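Local coordinates for uncharacterized protein (Danio rerio, PDB 5HBA) that probably serves innate immunity as the globular recognition head of a secreted complement C1q A chain, built as a trimer of jelly-roll domains, at residues 61-66 with 107-112; 56-61 with 118-123; 50-55 with 94-99; 4-9 with 124-129; 19-24 with 39-44. All blocks are in the same frame, centred on the assembly; numbering follows the deposited sequence.

Contact 1 (61-66 with 107-112); sequences RLCLRL and EPFAGD
The ring of F109 is the tight part of this contact, clamped between two residues of the facing strand. C63 CB sits over the centre of one face, 3.5 Å from the ring centroid, a CH-pi contact. On the opposite face the guanidinium of R65 lies nearly flat, its plane 16° from the ring and CZ 3.7 Å from the centroid, a cation-pi stack. An extended chain from CG to NE lets R65 run across the ring, CG touching CE1 of F109 on the way. R65 N gives a short bond to E107 O, 2.7 Å, and F109 N one to C63 O. Past F109 the strands part and a water fills in, taking protons from C63 N and R61 NH1 and giving one to F109 O. At the exposed D112 end R61 NH2 meets D112 OD1 at 3.2 Å in a salt bridge, while A110 CA and G111 N lie over one guanidinium face. A leucine in place of R61 would probably leave the D112 carboxylate without its charge mate and the A110-G111 turn less well held. The disulfide of C63 with C79 ties in the next strand, completing an antiparallel three-strand stretch of the C1q jelly-roll sandwich.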
# COMPACT_ATOMS: atom_id res chain seq x y z
N ARG A 61 0.38 13.95 14.64
CA ARG A 61 -0.78 13.15 14.27
C ARG A 61 -1.21 13.39 12.82
O ARG A 61 -1.35 14.54 12.39
CB ARG A 61 -1.95 13.44 15.22
CG ARG A 61 -3.19 12.57 14.96
CD ARG A 61 -4.47 13.40 14.99
NE ARG A 61 -4.45 14.43 13.97
CZ ARG A 61 -4.69 15.73 14.20
NH1 ARG A 61 -4.62 16.60 13.20
NH2 ARG A 61 -4.99 16.14 15.43
N LEU A 62 -1.41 12.31 12.07
CA LEU A 62 -1.87 12.40 10.69
C LEU A 62 -3.07 11.49 10.46
O LEU A 62 -2.97 10.26 10.63
CB LEU A 62 -0.76 12.06 9.68
CG LEU A 62 -1.19 12.06 8.20
CD1 LEU A 62 -1.85 13.38 7.78
CD2 LEU A 62 -0.02 11.75 7.29
N CYS A 63 -4.19 12.10 10.08
CA CYS A 63 -5.39 11.37 9.73
C CYS A 63 -5.80 11.75 8.30
O CYS A 63 -5.87 12.94 7.96
CB CYS A 63 -6.52 11.72 10.69
SG CYS A 63 -6.48 10.79 12.24
N LEU A 64 -6.05 10.74 7.47
CA LEU A 64 -6.51 10.95 6.11
C LEU A 64 -7.70 10.07 5.79
O LEU A 64 -7.78 8.91 6.25
CB LEU A 64 -5.38 10.70 5.11
CG LEU A 64 -4.30 11.78 5.02
CD1 LEU A 64 -3.01 11.18 4.55
CD2 LEU A 64 -4.71 12.89 4.03
N ARG A 65 -8.64 10.61 5.03
CA ARG A 65 -9.76 9.82 4.55
C ARG A 65 -9.61 9.60 3.06
O ARG A 65 -9.20 10.50 2.33
CB ARG A 65 -11.09 10.55 4.81
CG ARG A 65 -11.53 10.55 6.24
CD ARG A 65 -13.01 10.97 6.37
NE ARG A 65 -13.41 10.96 7.77
CZ ARG A 65 -13.43 12.05 8.54
NH1 ARG A 65 -13.10 13.23 8.04
NH2 ARG A 65 -13.80 11.95 9.82
N LEU A 66 -9.91 8.38 2.61
CA LEU A 66 -10.10 8.17 1.18
C LEU A 66 -11.59 8.30 0.91
O LEU A 66 -12.40 7.62 1.55
CB LEU A 66 -9.61 6.77 0.76
CG LEU A 66 -9.85 6.36 -0.69
CD1 LEU A 66 -8.90 7.13 -1.65
CD2 LEU A 66 -9.65 4.86 -0.81
N GLU A 107 -8.19 13.49 1.68
CA GLU A 107 -8.63 14.55 2.57
C GLU A 107 -8.07 14.34 3.98
O GLU A 107 -8.18 13.24 4.55
CB GLU A 107 -10.17 14.66 2.52
CG GLU A 107 -10.80 15.75 3.32
CD GLU A 107 -12.32 15.77 3.15
OE1 GLU A 107 -12.85 14.89 2.42
OE2 GLU A 107 -12.98 16.64 3.74
N PRO A 108 -7.33 15.31 4.45
CA PRO A 108 -6.88 15.25 5.84
C PRO A 108 -7.98 15.70 6.79
O PRO A 108 -8.86 16.47 6.40
CB PRO A 108 -5.72 16.26 5.89
CG PRO A 108 -5.50 16.72 4.46
CD PRO A 108 -6.80 16.50 3.75
N PHE A 109 -7.93 15.19 8.02
CA PHE A 109 -8.78 15.69 9.11
C PHE A 109 -8.03 15.66 10.44
O PHE A 109 -6.97 15.03 10.54
CB PHE A 109 -10.12 14.94 9.17
CG PHE A 109 -10.01 13.48 9.56
CD1 PHE A 109 -9.63 12.52 8.62
CD2 PHE A 109 -10.36 13.05 10.84
CE1 PHE A 109 -9.56 11.17 8.97
CE2 PHE A 109 -10.31 11.70 11.20
CZ PHE A 109 -9.90 10.76 10.26
N ALA A 110 -8.54 16.37 11.43
CA ALA A 110 -7.95 16.33 12.77
C ALA A 110 -8.68 15.27 13.58
O ALA A 110 -9.77 15.51 14.11
CB ALA A 110 -8.02 17.68 13.44
N GLY A 111 -8.08 14.09 13.66
CA GLY A 111 -8.68 12.94 14.32
C GLY A 111 -8.95 13.08 15.81
O GLY A 111 -9.69 12.29 16.38
N ASP A 112 -8.34 14.08 16.44
CA ASP A 112 -8.65 14.38 17.84
C ASP A 112 -8.33 15.85 18.14
O ASP A 112 -8.01 16.61 17.22
CB ASP A 112 -7.94 13.41 18.80
CG ASP A 112 -6.41 13.54 18.76
OD1 ASP A 112 -5.88 14.29 17.91
OD2 ASP A 112 -5.73 12.88 19.58
O HOH W 1 -4.39 14.98 10.37

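Contact 2 (56-61 with 118-123); sequences ASSEGR and MPKRLY
K120 NZ reaches the turn around G60 and gives hydrogen bonds to two carbonyls, R61 O at 2.6 Å and E59 O at 2.8 Å. The two carbonyls flank G60, so the ammonium bridges the turn; the donor is tilted somewhat from each carbonyl plane. The long aliphatic run of K120 makes this possible: CD passes S58 OG at 3.4 Å, and a bend at chi3 (-142°) turns the end toward the two oxygens. The two carbonyl oxygens probably ease the closeness of like charges, R61 NH1 lying 4.4 Å from K120 NZ. The backbone bonds are confined to one antiparallel hydrogen-bonded pair, S57 with Y123, in which S57 N binds Y123 O and Y123 N binds S57 O, each at 2.9 Å. Beyond it the strands diverge, and a water bridges the gap, accepting from E59 N and donating to R121 O. Apolar contact is slight: L122 CD1 packs on A56 CB at 4.0 Å. S57 OG makes a plain van der Waals contact with Y123 CB. Around this junction, strand 87-98 flanks strand 48-59 through the backbone pairing of A56 with V90, strand 15-16 pairs with K120 through A16, and L62 and L64 of strand 62-68 pack against L122 and A56. Y123 also packs on L76 of the second subunit.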
# COMPACT_ATOMS: atom_id res chain seq x y z
N ALA A 56 1.48 8.93 2.88
CA ALA A 56 1.55 10.34 3.28
C ALA A 56 2.13 10.55 4.67
O ALA A 56 1.92 9.73 5.57
CB ALA A 56 0.16 10.98 3.17
N SER A 57 2.85 11.67 4.84
CA SER A 57 3.40 12.03 6.13
C SER A 57 3.25 13.51 6.47
O SER A 57 3.30 14.39 5.60
CB SER A 57 4.88 11.61 6.28
OG SER A 57 5.65 11.90 5.14
N SER A 58 3.07 13.76 7.76
CA SER A 58 3.03 15.09 8.32
C SER A 58 3.72 15.00 9.67
O SER A 58 3.89 13.90 10.20
CB SER A 58 1.57 15.51 8.53
OG SER A 58 1.50 16.78 9.15
N GLU A 59 4.12 16.14 10.23
CA GLU A 59 4.67 16.15 11.58
C GLU A 59 3.53 15.96 12.59
O GLU A 59 2.50 16.64 12.50
CB GLU A 59 5.40 17.48 11.84
CG GLU A 59 6.03 17.61 13.23
CD GLU A 59 7.43 17.00 13.31
OE1 GLU A 59 7.79 16.22 12.40
OE2 GLU A 59 8.15 17.31 14.28
N GLY A 60 3.69 15.02 13.52
CA GLY A 60 2.66 14.76 14.51
C GLY A 60 1.53 13.91 13.97
O GLY A 60 1.69 13.24 12.95
N ARG A 61 0.38 13.95 14.64
CA ARG A 61 -0.78 13.15 14.27
C ARG A 61 -1.21 13.39 12.82
O ARG A 61 -1.35 14.54 12.39
CB ARG A 61 -1.95 13.44 15.22
CG ARG A 61 -3.19 12.57 14.96
CD ARG A 61 -4.47 13.40 14.99
NE ARG A 61 -4.45 14.43 13.97
CZ ARG A 61 -4.69 15.73 14.20
NH1 ARG A 61 -4.62 16.60 13.20
NH2 ARG A 61 -4.99 16.14 15.43
N MET A 118 -4.36 24.55 13.38
CA MET A 118 -3.86 25.02 12.09
C MET A 118 -3.53 23.84 11.19
O MET A 118 -3.00 22.83 11.65
CB MET A 118 -2.60 25.88 12.30
CG MET A 118 -2.86 27.24 12.96
SD MET A 118 -1.40 28.32 12.99
CE MET A 118 -0.90 28.28 11.29
N PRO A 119 -3.83 23.94 9.88
CA PRO A 119 -3.45 22.85 8.97
C PRO A 119 -1.92 22.72 8.92
O PRO A 119 -1.22 23.66 9.32
CB PRO A 119 -3.99 23.32 7.62
CG PRO A 119 -4.15 24.81 7.75
CD PRO A 119 -4.51 25.05 9.18
N LYS A 120 -1.40 21.58 8.48
CA LYS A 120 0.05 21.41 8.43
C LYS A 120 0.52 21.01 7.04
O LYS A 120 -0.27 20.57 6.20
CB LYS A 120 0.54 20.33 9.40
CG LYS A 120 -0.18 20.23 10.72
CD LYS A 120 0.38 19.01 11.49
CE LYS A 120 -0.71 18.26 12.25
NZ LYS A 120 -0.25 16.91 12.73
N ARG A 121 1.83 21.13 6.83
CA ARG A 121 2.44 20.63 5.61
C ARG A 121 2.16 19.15 5.49
O ARG A 121 2.03 18.43 6.50
CB ARG A 121 3.96 20.84 5.61
CG ARG A 121 4.41 22.29 5.63
CD ARG A 121 5.93 22.38 5.40
NE ARG A 121 6.31 21.65 4.19
CZ ARG A 121 7.56 21.56 3.72
NH1 ARG A 121 8.56 22.16 4.34
NH2 ARG A 121 7.79 20.87 2.61
N LEU A 122 2.08 18.67 4.25
CA LEU A 122 1.78 17.26 4.03
C LEU A 122 2.51 16.72 2.81
O LEU A 122 2.34 17.23 1.70
CB LEU A 122 0.28 17.05 3.86
CG LEU A 122 -0.22 15.65 3.48
CD1 LEU A 122 -0.19 14.71 4.68
CD2 LEU A 122 -1.64 15.75 2.91
N TYR A 123 3.33 15.69 3.02
CA TYR A 123 3.96 14.99 1.92
C TYR A 123 3.03 13.87 1.53
O TYR A 123 2.55 13.14 2.40
CB TYR A 123 5.29 14.42 2.39
CG TYR A 123 6.04 13.60 1.37
CD1 TYR A 123 6.86 14.22 0.41
CD2 TYR A 123 5.98 12.21 1.37
CE1 TYR A 123 7.57 13.46 -0.51
CE2 TYR A 123 6.68 11.46 0.45
CZ TYR A 123 7.47 12.09 -0.48
OH TYR A 123 8.17 11.34 -1.40
O HOH W 2 3.89 18.64 8.91

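Contact 3 (50-55 with 94-99); sequences YYFVFH and AVLTLL
Y50 meets strand 94-98 with both backbone and ring. Its CB passes L96 O at 3.8 Å; from there CG and CD1 pass L98 obliquely, CD1 coming to 3.6 Å from L98 CD1, and CE1 still touches the same methyl. The phenol runs on past the strand, and its OH bonds to V46 O. With CG anti to the carbonyl carbon (chi1 -77°), the ring stands across the leucine at about a right angle. L98 CD1 also meets F52, whose ring edge reaches it through CZ at 3.7 Å, while F52 CD2 touches L96 CD1. A serine at Y50 would probably open a gap beside L98 CD1 and leave V46 O without its phenol partner. On the other face of the sheet Y51 CD1 lies against V95 CG2 at 3.9 Å, the methyl at the edge of the ring. Paired backbone bonds join Y50 with L96 (Y50 N to L96 O 2.7 Å) and F52 with A94. Y51 and V95 face the subunit interfaces, whereas Y50, F52 and L98, with L96 on the same face, join F42 and V104 in the hydrophobic core between the sheets, as in the jelly-roll sandwich of the C1q/TNF clan.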
# COMPACT_ATOMS: atom_id res chain seq x y z
N TYR A 50 -11.44 -0.15 -9.75
CA TYR A 50 -10.15 0.53 -9.67
C TYR A 50 -9.41 0.18 -8.39
O TYR A 50 -10.04 -0.16 -7.39
CB TYR A 50 -10.37 2.04 -9.68
CG TYR A 50 -10.69 2.63 -11.03
CD1 TYR A 50 -11.98 2.55 -11.56
CD2 TYR A 50 -9.71 3.28 -11.77
CE1 TYR A 50 -12.27 3.10 -12.80
CE2 TYR A 50 -9.99 3.82 -13.01
CZ TYR A 50 -11.27 3.73 -13.52
OH TYR A 50 -11.53 4.28 -14.75
N TYR A 51 -8.08 0.30 -8.41
CA TYR A 51 -7.32 0.28 -7.17
C TYR A 51 -6.76 1.67 -6.87
O TYR A 51 -6.20 2.34 -7.75
CB TYR A 51 -6.18 -0.75 -7.23
CG TYR A 51 -5.34 -0.78 -5.98
CD1 TYR A 51 -5.88 -1.20 -4.77
CD2 TYR A 51 -4.01 -0.37 -5.99
CE1 TYR A 51 -5.12 -1.22 -3.62
CE2 TYR A 51 -3.24 -0.39 -4.85
CZ TYR A 51 -3.80 -0.82 -3.67
OH TYR A 51 -3.05 -0.83 -2.53
N PHE A 52 -6.91 2.11 -5.62
CA PHE A 52 -6.35 3.38 -5.17
C PHE A 52 -5.50 3.15 -3.92
O PHE A 52 -5.84 2.32 -3.08
CB PHE A 52 -7.47 4.37 -4.82
CG PHE A 52 -8.29 4.82 -5.99
CD1 PHE A 52 -7.91 5.94 -6.73
CD2 PHE A 52 -9.45 4.15 -6.34
CE1 PHE A 52 -8.67 6.36 -7.82
CE2 PHE A 52 -10.22 4.57 -7.43
CZ PHE A 52 -9.82 5.67 -8.17
N VAL A 53 -4.40 3.89 -3.80
CA VAL A 53 -3.54 3.79 -2.63
C VAL A 53 -2.80 5.10 -2.44
O VAL A 53 -2.43 5.77 -3.42
CB VAL A 53 -2.55 2.58 -2.73
CG1 VAL A 53 -1.48 2.84 -3.78
CG2 VAL A 53 -1.90 2.28 -1.38
N PHE A 54 -2.61 5.50 -1.18
CA PHE A 54 -1.82 6.69 -0.90
C PHE A 54 -0.76 6.41 0.17
O PHE A 54 -0.89 5.47 0.96
CB PHE A 54 -2.71 7.86 -0.46
CG PHE A 54 -3.39 7.63 0.86
CD1 PHE A 54 -2.75 7.97 2.05
CD2 PHE A 54 -4.65 7.06 0.92
CE1 PHE A 54 -3.35 7.75 3.27
CE2 PHE A 54 -5.27 6.83 2.15
CZ PHE A 54 -4.62 7.18 3.32
N HIS A 55 0.29 7.24 0.18
CA HIS A 55 1.33 7.17 1.22
C HIS A 55 1.64 8.60 1.61
O HIS A 55 2.04 9.42 0.76
CB HIS A 55 2.61 6.50 0.70
CG HIS A 55 2.38 5.22 -0.04
ND1 HIS A 55 2.14 4.01 0.58
CD2 HIS A 55 2.39 4.95 -1.38
CE1 HIS A 55 1.98 3.08 -0.33
NE2 HIS A 55 2.13 3.61 -1.52
N ALA A 94 -7.99 1.28 -1.34
CA ALA A 94 -9.11 0.36 -1.50
C ALA A 94 -9.32 -0.02 -2.96
O ALA A 94 -8.86 0.68 -3.86
CB ALA A 94 -10.39 0.98 -0.93
N VAL A 95 -10.02 -1.13 -3.17
CA VAL A 95 -10.54 -1.47 -4.50
C VAL A 95 -11.98 -0.96 -4.60
O VAL A 95 -12.85 -1.37 -3.82
CB VAL A 95 -10.48 -2.98 -4.78
CG1 VAL A 95 -11.34 -3.33 -5.98
CG2 VAL A 95 -9.05 -3.41 -5.04
N LEU A 96 -12.22 -0.05 -5.54
CA LEU A 96 -13.52 0.61 -5.65
C LEU A 96 -14.15 0.42 -7.04
O LEU A 96 -13.45 0.43 -8.05
CB LEU A 96 -13.37 2.11 -5.38
CG LEU A 96 -12.75 2.54 -4.05
CD1 LEU A 96 -12.62 4.07 -3.99
CD2 LEU A 96 -13.58 2.03 -2.89
N THR A 97 -15.47 0.30 -7.07
CA THR A 97 -16.23 0.28 -8.31
C THR A 97 -16.72 1.69 -8.59
O THR A 97 -17.39 2.28 -7.74
CB THR A 97 -17.48 -0.64 -8.19
OG1 THR A 97 -17.07 -1.92 -7.71
CG2 THR A 97 -18.16 -0.79 -9.53
N LEU A 98 -16.39 2.22 -9.76
CA LEU A 98 -16.73 3.60 -10.08
C LEU A 98 -17.60 3.72 -11.34
O LEU A 98 -17.43 2.97 -12.29
CB LEU A 98 -15.47 4.45 -10.24
CG LEU A 98 -14.46 4.49 -9.08
CD1 LEU A 98 -13.24 5.30 -9.52
CD2 LEU A 98 -15.08 5.11 -7.84
N LEU A 99 -18.51 4.69 -11.33
CA LEU A 99 -19.28 5.02 -12.53
C LEU A 99 -18.67 6.24 -13.19
O LEU A 99 -17.85 6.93 -12.58
CB LEU A 99 -20.74 5.30 -12.18
CG LEU A 99 -21.45 4.11 -11.53
CD1 LEU A 99 -22.92 4.40 -11.22
CD2 LEU A 99 -21.32 2.92 -12.46

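Contact 4 (4-9 with 124-129); sequences PAFSVL and AVFNGF
P4 O receives the CA-H of F129 as the two strands come together, and A5 CB then rests on F129 CB at 3.9 Å. F6 turns the other way. Its N bonds to G128 O at 2.7 Å, and with CG between the backbone N and the carbonyl carbon (chi1 74°) the ring folds back over the partner strand, G128 N and CA lying against one face. A side chain on G128 would collide with F6 CE2, so the close cover depends on glycine. The CE1-CZ edge of the same ring points at the face of F126, an edge-to-face pair with centroids 5.3 Å apart and planes at 78°. S7, on the other face of the sheet, gives its hydroxyl proton to N127 OD1 at 2.6 Å; with ND2 bonded to G93 O of the second subunit, the amide's turn is fixed from both ends. V8 exchanges backbone bonds with F126, 2.9 Å from V8 N to F126 O, and lays CG2 beside F126 CB. L9 CD1 ends the run against V125 CG2. Five consecutive antiparallel pairs join the N- and C-terminal strands, as expected of the C1q jelly roll, one face in the core and the other at the trimer interface.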
# COMPACT_ATOMS: atom_id res chain seq x y z
N PRO A 4 -6.55 3.82 -17.59
CA PRO A 4 -6.26 4.75 -16.49
C PRO A 4 -5.23 4.21 -15.50
O PRO A 4 -5.34 3.07 -15.03
CB PRO A 4 -7.62 4.86 -15.78
CG PRO A 4 -8.62 4.68 -16.90
CD PRO A 4 -8.00 3.65 -17.81
N ALA A 5 -4.24 5.05 -15.20
CA ALA A 5 -3.16 4.76 -14.26
C ALA A 5 -2.52 6.09 -13.92
O ALA A 5 -2.06 6.80 -14.83
CB ALA A 5 -2.12 3.83 -14.88
N PHE A 6 -2.46 6.43 -12.64
CA PHE A 6 -1.85 7.70 -12.24
C PHE A 6 -0.99 7.58 -10.98
O PHE A 6 -1.18 6.69 -10.14
CB PHE A 6 -2.91 8.78 -12.02
CG PHE A 6 -3.71 8.60 -10.76
CD1 PHE A 6 -3.26 9.13 -9.55
CD2 PHE A 6 -4.91 7.91 -10.78
CE1 PHE A 6 -3.98 8.95 -8.38
CE2 PHE A 6 -5.65 7.73 -9.61
CZ PHE A 6 -5.18 8.25 -8.40
N SER A 7 -0.07 8.53 -10.86
CA SER A 7 0.75 8.68 -9.67
C SER A 7 1.04 10.17 -9.52
O SER A 7 1.69 10.78 -10.38
CB SER A 7 2.05 7.89 -9.82
OG SER A 7 2.84 8.01 -8.66
N VAL A 8 0.54 10.75 -8.43
CA VAL A 8 0.70 12.19 -8.19
C VAL A 8 1.38 12.45 -6.85
O VAL A 8 1.16 11.73 -5.88
CB VAL A 8 -0.65 12.94 -8.27
CG1 VAL A 8 -1.16 12.95 -9.71
CG2 VAL A 8 -1.69 12.29 -7.34
N LEU A 9 2.22 13.49 -6.82
CA LEU A 9 3.04 13.79 -5.65
C LEU A 9 2.76 15.18 -5.09
O LEU A 9 2.60 16.15 -5.83
CB LEU A 9 4.53 13.66 -6.02
CG LEU A 9 5.62 14.23 -5.10
CD1 LEU A 9 5.72 13.48 -3.78
CD2 LEU A 9 6.96 14.24 -5.82
N ALA A 124 2.72 13.74 0.24
CA ALA A 124 1.78 12.69 -0.17
C ALA A 124 2.04 12.15 -1.57
O ALA A 124 2.29 12.92 -2.49
CB ALA A 124 0.33 13.21 -0.04
N VAL A 125 1.98 10.83 -1.70
CA VAL A 125 1.98 10.16 -2.99
C VAL A 125 0.64 9.43 -3.12
O VAL A 125 0.28 8.65 -2.25
CB VAL A 125 3.16 9.15 -3.12
CG1 VAL A 125 3.12 8.43 -4.46
CG2 VAL A 125 4.52 9.87 -2.97
N PHE A 126 -0.11 9.73 -4.18
CA PHE A 126 -1.44 9.16 -4.37
C PHE A 126 -1.39 8.42 -5.70
O PHE A 126 -1.04 9.00 -6.73
CB PHE A 126 -2.47 10.29 -4.44
CG PHE A 126 -3.91 9.83 -4.43
CD1 PHE A 126 -4.27 8.57 -3.96
CD2 PHE A 126 -4.92 10.68 -4.89
CE1 PHE A 126 -5.60 8.16 -3.95
CE2 PHE A 126 -6.26 10.28 -4.87
CZ PHE A 126 -6.60 9.02 -4.41
N ASN A 127 -1.72 7.13 -5.66
CA ASN A 127 -1.62 6.26 -6.84
C ASN A 127 -2.93 5.55 -7.15
O ASN A 127 -3.73 5.27 -6.24
CB ASN A 127 -0.54 5.20 -6.62
CG ASN A 127 0.81 5.81 -6.29
OD1 ASN A 127 1.27 6.74 -6.97
ND2 ASN A 127 1.45 5.30 -5.24
N GLY A 128 -3.15 5.24 -8.42
CA GLY A 128 -4.36 4.53 -8.80
C GLY A 128 -4.34 3.98 -10.22
O GLY A 128 -3.63 4.50 -11.08
N PHE A 129 -5.12 2.94 -10.47
CA PHE A 129 -5.22 2.37 -11.82
C PHE A 129 -6.46 1.50 -11.99
O PHE A 129 -6.99 0.94 -11.03
CB PHE A 129 -3.94 1.61 -12.21
CG PHE A 129 -3.50 0.59 -11.19
CD1 PHE A 129 -4.04 -0.70 -11.20
CD2 PHE A 129 -2.56 0.91 -10.23
CE1 PHE A 129 -3.64 -1.64 -10.27
CE2 PHE A 129 -2.15 -0.03 -9.29
CZ PHE A 129 -2.69 -1.30 -9.32

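Contact 5 (19-24 with 39-44); sequences KQPVTF and TGYFTC
A G1 beta bulge, formed where G40 and Y41 both face Q36, receives the loop that joins strands 15-16 and 26-30. P21 meets it from the loop side: its CG touches Y41 CZ at 3.6 Å, approaching the ring obliquely, while P21 CB rests on T39 O at 3.4 Å. CG of Y41, set anti to its own carbonyl carbon (chi1 -65°), brings the phenol end back to the proline although its CB points away. The same ring stands edge-to-face with W105 on the neighbouring strand. G40 carries the positive phi usual for the first residue of such a bulge (83°), and packing adds a second demand. G40 CA presses on V22 O at 3.1 Å, a CA-H...O contact, and a CB there would collide with that oxygen. Through this bulge the loop lies against strands 41-43 and 103-109 of the five-stranded sheet of the C1q fold, with V22 inward on I106 and P108. Further along, T23 CG2 covers the T39 carbonyl carbon at 3.9 Å, and the F24 ring edge points at G40 CA. No direct hydrogen bond links the segments; a water lies 3.0 Å from V22 O and 2.6 Å from G40 O.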
# COMPACT_ATOMS: atom_id res chain seq x y z
N LYS A 19 -10.18 18.83 5.71
CA LYS A 19 -11.50 18.60 5.12
C LYS A 19 -11.68 19.20 3.73
O LYS A 19 -12.78 19.58 3.34
CB LYS A 19 -12.61 19.05 6.08
CG LYS A 19 -12.46 18.49 7.49
CD LYS A 19 -13.57 18.99 8.43
CE LYS A 19 -14.95 18.43 8.05
NZ LYS A 19 -15.03 16.95 8.25
N GLN A 20 -10.58 19.28 2.98
CA GLN A 20 -10.60 19.62 1.56
C GLN A 20 -9.70 18.61 0.87
O GLN A 20 -8.78 18.06 1.50
CB GLN A 20 -10.03 21.03 1.33
CG GLN A 20 -10.87 22.13 1.96
CD GLN A 20 -10.41 23.53 1.56
OE1 GLN A 20 -9.29 23.72 1.09
NE2 GLN A 20 -11.29 24.51 1.74
N PRO A 21 -9.95 18.37 -0.43
CA PRO A 21 -9.08 17.42 -1.14
C PRO A 21 -7.61 17.85 -1.13
O PRO A 21 -7.30 19.03 -1.36
CB PRO A 21 -9.63 17.44 -2.57
CG PRO A 21 -11.08 17.77 -2.39
CD PRO A 21 -11.16 18.70 -1.20
N VAL A 22 -6.73 16.91 -0.85
CA VAL A 22 -5.30 17.18 -0.97
C VAL A 22 -4.99 17.53 -2.41
O VAL A 22 -5.40 16.80 -3.33
CB VAL A 22 -4.45 15.95 -0.58
CG1 VAL A 22 -2.95 16.26 -0.76
CG2 VAL A 22 -4.75 15.52 0.85
N THR A 23 -4.27 18.63 -2.62
CA THR A 23 -3.83 18.99 -3.97
C THR A 23 -2.34 18.63 -4.13
O THR A 23 -1.62 18.45 -3.14
CB THR A 23 -4.12 20.47 -4.31
OG1 THR A 23 -3.41 21.33 -3.41
CG2 THR A 23 -5.63 20.77 -4.19
N PHE A 24 -1.89 18.50 -5.38
CA PHE A 24 -0.55 17.96 -5.65
C PHE A 24 0.21 18.89 -6.60
O PHE A 24 -0.40 19.57 -7.41
CB PHE A 24 -0.68 16.56 -6.27
CG PHE A 24 -1.45 15.57 -5.40
CD1 PHE A 24 -2.83 15.50 -5.46
CD2 PHE A 24 -0.78 14.71 -4.54
CE1 PHE A 24 -3.54 14.60 -4.67
CE2 PHE A 24 -1.47 13.81 -3.73
CZ PHE A 24 -2.86 13.75 -3.79
N THR A 39 -7.12 20.33 -8.27
CA THR A 39 -8.33 20.16 -7.48
C THR A 39 -8.19 18.97 -6.52
O THR A 39 -8.97 18.84 -5.55
CB THR A 39 -9.57 19.93 -8.36
OG1 THR A 39 -9.39 18.72 -9.12
CG2 THR A 39 -9.79 21.11 -9.32
N GLY A 40 -7.23 18.10 -6.80
CA GLY A 40 -7.02 16.91 -5.99
C GLY A 40 -7.92 15.73 -6.34
O GLY A 40 -7.90 14.71 -5.64
N TYR A 41 -8.71 15.86 -7.41
CA TYR A 41 -9.67 14.79 -7.76
C TYR A 41 -9.21 13.90 -8.91
O TYR A 41 -8.81 14.39 -9.96
CB TYR A 41 -11.04 15.35 -8.17
CG TYR A 41 -11.83 16.07 -7.11
CD1 TYR A 41 -12.29 15.41 -5.98
CD2 TYR A 41 -12.16 17.42 -7.27
CE1 TYR A 41 -13.03 16.07 -5.01
CE2 TYR A 41 -12.90 18.09 -6.31
CZ TYR A 41 -13.33 17.41 -5.19
OH TYR A 41 -14.06 18.07 -4.23
N PHE A 42 -9.32 12.59 -8.71
CA PHE A 42 -9.41 11.66 -9.82
C PHE A 42 -10.87 11.68 -10.24
O PHE A 42 -11.76 11.52 -9.40
CB PHE A 42 -9.03 10.24 -9.40
CG PHE A 42 -9.36 9.20 -10.43
CD1 PHE A 42 -8.45 8.90 -11.45
CD2 PHE A 42 -10.56 8.50 -10.39
CE1 PHE A 42 -8.74 7.94 -12.40
CE2 PHE A 42 -10.86 7.54 -11.34
CZ PHE A 42 -9.95 7.26 -12.35
N THR A 43 -11.13 11.87 -11.53
CA THR A 43 -12.48 11.79 -12.07
C THR A 43 -12.56 10.65 -13.08
O THR A 43 -11.87 10.66 -14.10
CB THR A 43 -12.91 13.10 -12.77
OG1 THR A 43 -12.92 14.17 -11.81
CG2 THR A 43 -14.32 12.95 -13.37
N CYS A 44 -13.42 9.68 -12.80
CA CYS A 44 -13.59 8.52 -13.66
C CYS A 44 -14.14 8.88 -15.05
O CYS A 44 -15.21 9.49 -15.16
CB CYS A 44 -14.53 7.52 -12.97
SG CYS A 44 -14.81 5.97 -13.87
O HOH W 3 -6.77 14.15 -3.38

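How the contacts relate
Contacts 2, 3 and 4 belong to one sheet, contact 1 to the other, and contact 5 sets a loop against that second sheet. Strand 48-59 serves contacts 2 and 3, whose centres are about 23 Å apart, and strand 120-133 serves contacts 2 and 4. Contacts 3 and 4, centres about 10 Å apart, are joined where V53 O meets N127 N at 2.7 Å; both touch the second subunit. Between the sheets, L64 CD1 of contact 1 packs on A56 CB of contact 2 at 3.5 Å, and F42 of contact 5 lies among F6, Y50, F52 and L98. Contacts 1 and 2 share R61, their centres about 9 Å apart.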